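Local atomic coordinates of Alpha/beta hydrolase (Legionella pneumophila subsp. pneumophila str. Philadelphia 1, PDB entry 4EZI), a protein that is of unknown function but has an alpha/beta-hydrolase fold and may be a lipase acting on triacylglycerols. Residues 240-254 with 267-280. Residues are numbered along the deposited sequence; the frame is centred on the assembly and turned at random. Where two conformers were deposited one is given.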
# COMPACT_ATOMS: atom_id res chain seq x y z
N ASP A 240 -9.79 -23.19 -13.23
CA ASP A 240 -10.58 -23.25 -14.46
C ASP A 240 -12.04 -22.92 -14.25
O ASP A 240 -12.74 -22.63 -15.21
CB ASP A 240 -10.41 -24.62 -15.11
CG ASP A 240 -8.96 -25.04 -15.14
OD1 ASP A 240 -8.17 -24.23 -15.66
OD2 ASP A 240 -8.64 -26.11 -14.60
N GLU A 241 -12.50 -22.91 -13.01
CA GLU A 241 -13.81 -22.36 -12.68
C GLU A 241 -13.77 -20.83 -12.84
O GLU A 241 -14.77 -20.22 -13.23
CB GLU A 241 -14.19 -22.72 -11.24
CG GLU A 241 -15.52 -22.10 -10.84
CD GLU A 241 -16.05 -22.41 -9.44
OE1 GLU A 241 -15.49 -23.29 -8.74
OE2 GLU A 241 -17.08 -21.78 -9.07
N ILE A 242 -12.63 -20.23 -12.51
CA ILE A 242 -12.46 -18.78 -12.49
C ILE A 242 -12.12 -18.26 -13.88
O ILE A 242 -12.84 -17.41 -14.43
CB ILE A 242 -11.35 -18.40 -11.48
CG1 ILE A 242 -11.69 -18.90 -10.07
CG2 ILE A 242 -11.11 -16.91 -11.49
CD1 ILE A 242 -10.57 -18.76 -9.11
N PHE A 243 -11.03 -18.76 -14.46
CA PHE A 243 -10.41 -18.18 -15.64
C PHE A 243 -10.72 -18.98 -16.89
O PHE A 243 -10.51 -20.20 -16.94
CB PHE A 243 -8.88 -18.10 -15.47
CG PHE A 243 -8.45 -17.17 -14.37
CD1 PHE A 243 -8.75 -15.81 -14.41
CD2 PHE A 243 -7.68 -17.65 -13.33
CE1 PHE A 243 -8.32 -14.96 -13.40
CE2 PHE A 243 -7.27 -16.81 -12.32
CZ PHE A 243 -7.56 -15.46 -12.37
N ALA A 244 -11.18 -18.28 -17.92
CA ALA A 244 -11.41 -18.86 -19.25
C ALA A 244 -10.09 -19.14 -19.94
O ALA A 244 -9.10 -18.45 -19.73
CB ALA A 244 -12.22 -17.90 -20.09
N PRO A 245 -10.05 -20.16 -20.80
CA PRO A 245 -8.81 -20.48 -21.50
C PRO A 245 -8.51 -19.40 -22.54
O PRO A 245 -9.43 -18.85 -23.14
CB PRO A 245 -9.09 -21.83 -22.13
CG PRO A 245 -10.57 -21.80 -22.36
CD PRO A 245 -11.13 -21.09 -21.17
N PRO A 246 -7.22 -19.16 -22.81
CA PRO A 246 -6.04 -19.78 -22.19
C PRO A 246 -5.53 -19.02 -20.95
O PRO A 246 -4.43 -19.30 -20.48
CB PRO A 246 -5.01 -19.67 -23.30
CG PRO A 246 -5.32 -18.30 -23.90
CD PRO A 246 -6.83 -18.19 -23.87
N TYR A 247 -6.32 -18.09 -20.43
CA TYR A 247 -5.90 -17.26 -19.30
C TYR A 247 -5.70 -18.04 -18.02
O TYR A 247 -4.91 -17.66 -17.16
CB TYR A 247 -6.89 -16.10 -19.09
CG TYR A 247 -6.99 -15.29 -20.36
CD1 TYR A 247 -5.92 -14.49 -20.76
CD2 TYR A 247 -8.10 -15.37 -21.20
CE1 TYR A 247 -5.96 -13.79 -21.95
CE2 TYR A 247 -8.15 -14.66 -22.38
CZ TYR A 247 -7.06 -13.88 -22.75
OH TYR A 247 -7.11 -13.17 -23.93
N ASN A 248 -6.37 -19.19 -17.92
CA ASN A 248 -6.18 -20.10 -16.82
C ASN A 248 -4.74 -20.55 -16.67
O ASN A 248 -4.29 -20.79 -15.54
CB ASN A 248 -7.12 -21.30 -16.92
CG ASN A 248 -6.96 -22.11 -18.20
OD1 ASN A 248 -6.63 -21.59 -19.26
ND2 ASN A 248 -7.18 -23.40 -18.08
N THR A 249 -4.00 -20.68 -17.78
CA THR A 249 -2.59 -21.05 -17.70
C THR A 249 -1.66 -19.86 -17.98
O THR A 249 -0.53 -19.85 -17.49
CB THR A 249 -2.25 -22.23 -18.60
OG1 THR A 249 -2.57 -21.90 -19.96
CG2 THR A 249 -2.95 -23.50 -18.17
N LEU A 250 -2.11 -18.86 -18.75
CA LEU A 250 -1.29 -17.68 -19.01
C LEU A 250 -1.10 -16.84 -17.76
O LEU A 250 -0.00 -16.33 -17.52
CB LEU A 250 -1.92 -16.87 -20.12
CG LEU A 250 -1.18 -15.64 -20.58
CD1 LEU A 250 0.26 -15.98 -21.03
CD2 LEU A 250 -1.95 -14.95 -21.68
N ILE A 251 -2.17 -16.62 -16.99
CA ILE A 251 -2.08 -15.76 -15.83
C ILE A 251 -1.01 -16.22 -14.82
O ILE A 251 -0.21 -15.41 -14.36
CB ILE A 251 -3.47 -15.50 -15.21
CG1 ILE A 251 -4.26 -14.58 -16.16
CG2 ILE A 251 -3.37 -14.93 -13.78
CD1 ILE A 251 -5.73 -14.48 -15.87
N PRO A 252 -0.98 -17.52 -14.50
CA PRO A 252 0.12 -17.97 -13.60
C PRO A 252 1.52 -17.64 -14.10
O PRO A 252 2.38 -17.28 -13.30
CB PRO A 252 -0.11 -19.48 -13.49
CG PRO A 252 -1.59 -19.64 -13.69
CD PRO A 252 -1.99 -18.58 -14.69
N GLU A 253 1.73 -17.71 -15.41
CA GLU A 253 3.01 -17.33 -16.00
C GLU A 253 3.27 -15.82 -15.85
O GLU A 253 4.34 -15.38 -15.40
CB GLU A 253 3.09 -17.63 -17.51
CG GLU A 253 2.73 -19.01 -18.05
CD GLU A 253 2.49 -18.96 -19.58
OE1 GLU A 253 3.21 -18.20 -20.27
OE2 GLU A 253 1.58 -19.65 -20.10
N LEU A 254 2.28 -15.02 -16.21
CA LEU A 254 2.42 -13.57 -16.14
C LEU A 254 2.67 -13.08 -14.73
O LEU A 254 3.32 -12.03 -14.55
CB LEU A 254 1.18 -12.87 -16.68
CG LEU A 254 0.89 -13.09 -18.16
CD1 LEU A 254 -0.48 -12.49 -18.51
CD2 LEU A 254 2.00 -12.55 -19.07
N ALA A 267 -0.44 -8.52 -22.69
CA ALA A 267 -0.86 -9.93 -22.85
C ALA A 267 -2.32 -10.16 -22.50
O ALA A 267 -2.85 -11.19 -22.86
CB ALA A 267 0.02 -10.83 -22.01
N LEU A 268 -2.93 -9.27 -21.74
CA LEU A 268 -4.29 -9.46 -21.25
C LEU A 268 -5.24 -8.55 -22.00
O LEU A 268 -4.90 -7.40 -22.32
CB LEU A 268 -4.34 -9.13 -19.75
CG LEU A 268 -3.57 -10.12 -18.86
CD1 LEU A 268 -3.59 -9.61 -17.43
CD2 LEU A 268 -4.10 -11.56 -18.97
N PRO A 269 -6.47 -9.00 -22.21
CA PRO A 269 -7.46 -8.12 -22.83
C PRO A 269 -7.82 -6.93 -21.94
O PRO A 269 -7.72 -7.01 -20.72
CB PRO A 269 -8.67 -9.02 -23.03
CG PRO A 269 -8.55 -10.06 -22.00
CD PRO A 269 -7.07 -10.28 -21.78
N GLN A 270 -8.25 -5.85 -22.55
CA GLN A 270 -8.69 -4.68 -21.80
C GLN A 270 -10.03 -4.88 -21.08
O GLN A 270 -10.24 -4.29 -20.03
CB GLN A 270 -8.69 -3.44 -22.67
CG GLN A 270 -7.26 -2.87 -22.81
CD GLN A 270 -6.81 -2.10 -21.56
OE1 GLN A 270 -7.40 -1.06 -21.24
NE2 GLN A 270 -5.80 -2.63 -20.83
N ASP A 271 -10.89 -5.74 -21.64
CA ASP A 271 -12.17 -6.08 -21.01
C ASP A 271 -11.99 -7.29 -20.09
O ASP A 271 -11.75 -8.39 -20.59
CB ASP A 271 -13.21 -6.41 -22.08
CG ASP A 271 -14.57 -6.78 -21.51
OD1 ASP A 271 -14.77 -6.82 -20.28
OD2 ASP A 271 -15.51 -7.02 -22.34
N PRO A 272 -12.05 -7.09 -18.76
CA PRO A 272 -11.78 -8.20 -17.86
C PRO A 272 -12.72 -9.36 -18.03
O PRO A 272 -12.37 -10.49 -17.66
CB PRO A 272 -11.87 -7.59 -16.45
CG PRO A 272 -11.79 -6.15 -16.62
CD PRO A 272 -12.33 -5.85 -18.01
N LEU A 273 -13.94 -9.11 -18.52
CA LEU A 273 -14.86 -10.23 -18.65
C LEU A 273 -14.29 -11.33 -19.53
O LEU A 273 -14.65 -12.50 -19.37
CB LEU A 273 -16.22 -9.78 -19.17
CG LEU A 273 -16.96 -8.81 -18.24
CD1 LEU A 273 -18.28 -8.36 -18.86
CD2 LEU A 273 -17.21 -9.39 -16.88
N LEU A 274 -13.38 -10.99 -20.45
CA LEU A 274 -12.83 -11.98 -21.39
C LEU A 274 -11.89 -12.97 -20.70
O LEU A 274 -11.66 -14.06 -21.24
CB LEU A 274 -12.13 -11.28 -22.56
CG LEU A 274 -13.05 -10.58 -23.55
CD1 LEU A 274 -12.23 -9.70 -24.47
CD2 LEU A 274 -13.89 -11.61 -24.31
N ILE A 275 -11.37 -12.65 -19.51
CA ILE A 275 -10.48 -13.61 -18.83
C ILE A 275 -11.23 -14.58 -17.92
O ILE A 275 -10.63 -15.51 -17.41
CB ILE A 275 -9.32 -12.96 -18.06
CG1 ILE A 275 -9.77 -12.22 -16.79
CG2 ILE A 275 -8.48 -12.10 -19.04
CD1 ILE A 275 -8.61 -11.87 -15.85
N PHE A 276 -12.53 -14.36 -17.72
CA PHE A 276 -13.29 -15.16 -16.75
C PHE A 276 -14.30 -16.05 -17.42
O PHE A 276 -14.90 -15.70 -18.43
CB PHE A 276 -14.05 -14.25 -15.77
CG PHE A 276 -13.14 -13.47 -14.85
CD1 PHE A 276 -12.42 -14.12 -13.88
CD2 PHE A 276 -13.01 -12.08 -14.98
CE1 PHE A 276 -11.57 -13.43 -13.04
CE2 PHE A 276 -12.16 -11.40 -14.16
CZ PHE A 276 -11.44 -12.05 -13.18
N GLN A 277 -14.59 -17.18 -16.79
CA GLN A 277 -15.80 -17.91 -17.13
C GLN A 277 -17.01 -17.02 -16.80
O GLN A 277 -17.04 -16.41 -15.76
CB GLN A 277 -15.91 -19.21 -16.36
CG GLN A 277 -15.00 -20.30 -16.92
CD GLN A 277 -15.38 -20.69 -18.38
OE1 GLN A 277 -16.53 -20.48 -18.78
NE2 GLN A 277 -14.44 -21.23 -19.13
N PRO A 278 -18.02 -16.97 -17.69
CA PRO A 278 -19.16 -16.09 -17.40
C PRO A 278 -19.92 -16.40 -16.11
O PRO A 278 -20.36 -15.49 -15.43
CB PRO A 278 -20.06 -16.27 -18.62
CG PRO A 278 -19.15 -16.59 -19.72
CD PRO A 278 -18.02 -17.40 -19.09
N LYS A 279 -20.05 -17.67 -15.78
CA LYS A 279 -20.72 -17.98 -14.56
C LYS A 279 -20.02 -17.25 -13.41
O LYS A 279 -20.67 -16.51 -12.67
CB LYS A 279 -20.78 -19.48 -14.33
CG LYS A 279 -21.54 -19.83 -13.09
CD LYS A 279 -21.59 -21.32 -12.91
CE LYS A 279 -21.86 -21.78 -11.48
NZ LYS A 279 -23.08 -21.20 -10.86
N PHE A 280 -18.70 -17.45 -13.26
CA PHE A 280 -17.90 -16.89 -12.16
C PHE A 280 -17.97 -15.36 -12.03
O PHE A 280 -18.23 -14.82 -10.95
CB PHE A 280 -16.43 -17.28 -12.35
CG PHE A 280 -15.54 -16.75 -11.28
CD1 PHE A 280 -15.38 -17.46 -10.10
CD2 PHE A 280 -14.89 -15.52 -11.41
CE1 PHE A 280 -14.59 -16.99 -9.10
CE2 PHE A 280 -14.10 -15.03 -10.39
CZ PHE A 280 -13.95 -15.77 -9.23
O HOH W 1 -12.08 -22.16 -17.82
O HOH W 2 -17.51 -20.54 -13.44
O HOH W 3 -5.16 -11.35 -24.61
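Q277, I242 and Y247 bury the most surface where 240-254 meets 267-280. Two backbone bonds frame a single beta bridge at F243 and F276: Q277 N gives to I242 O at 2.9 Å, and A244 N to I275 O. I242 covers F280, its CG2 lying over one ring face 3.9 Å from the centroid while CG1 touches F280 CE1; on its other side CG2 sits over the centre of the F243 ring. The F243 and F276 rings run nearly parallel (planes at 20°) but are slid apart, meeting F243 CE1 to F276 CE1 at 3.6 Å. The Q277 chain, bent at chi2 (-63°), passes CB and CG beside the carbonyls of E241 and D240, and NE2 gives to a water that in turn donates to D240 O and F243 O. Y247 lays its ring against I275, whose CG2 stands 3.8 Å from the centroid, almost on the ring normal. At the far end of the Y247 side chain, OH touches P269 CD and shares a water with A267 O. The contact lies about 25 Å (centre to centre) from the middle of the chain, toward the periphery: I251 packs on A223 of helix 218-233, F280 meets F226 of that helix edge-to-face, and F276 rests on S281 of helix 278-285.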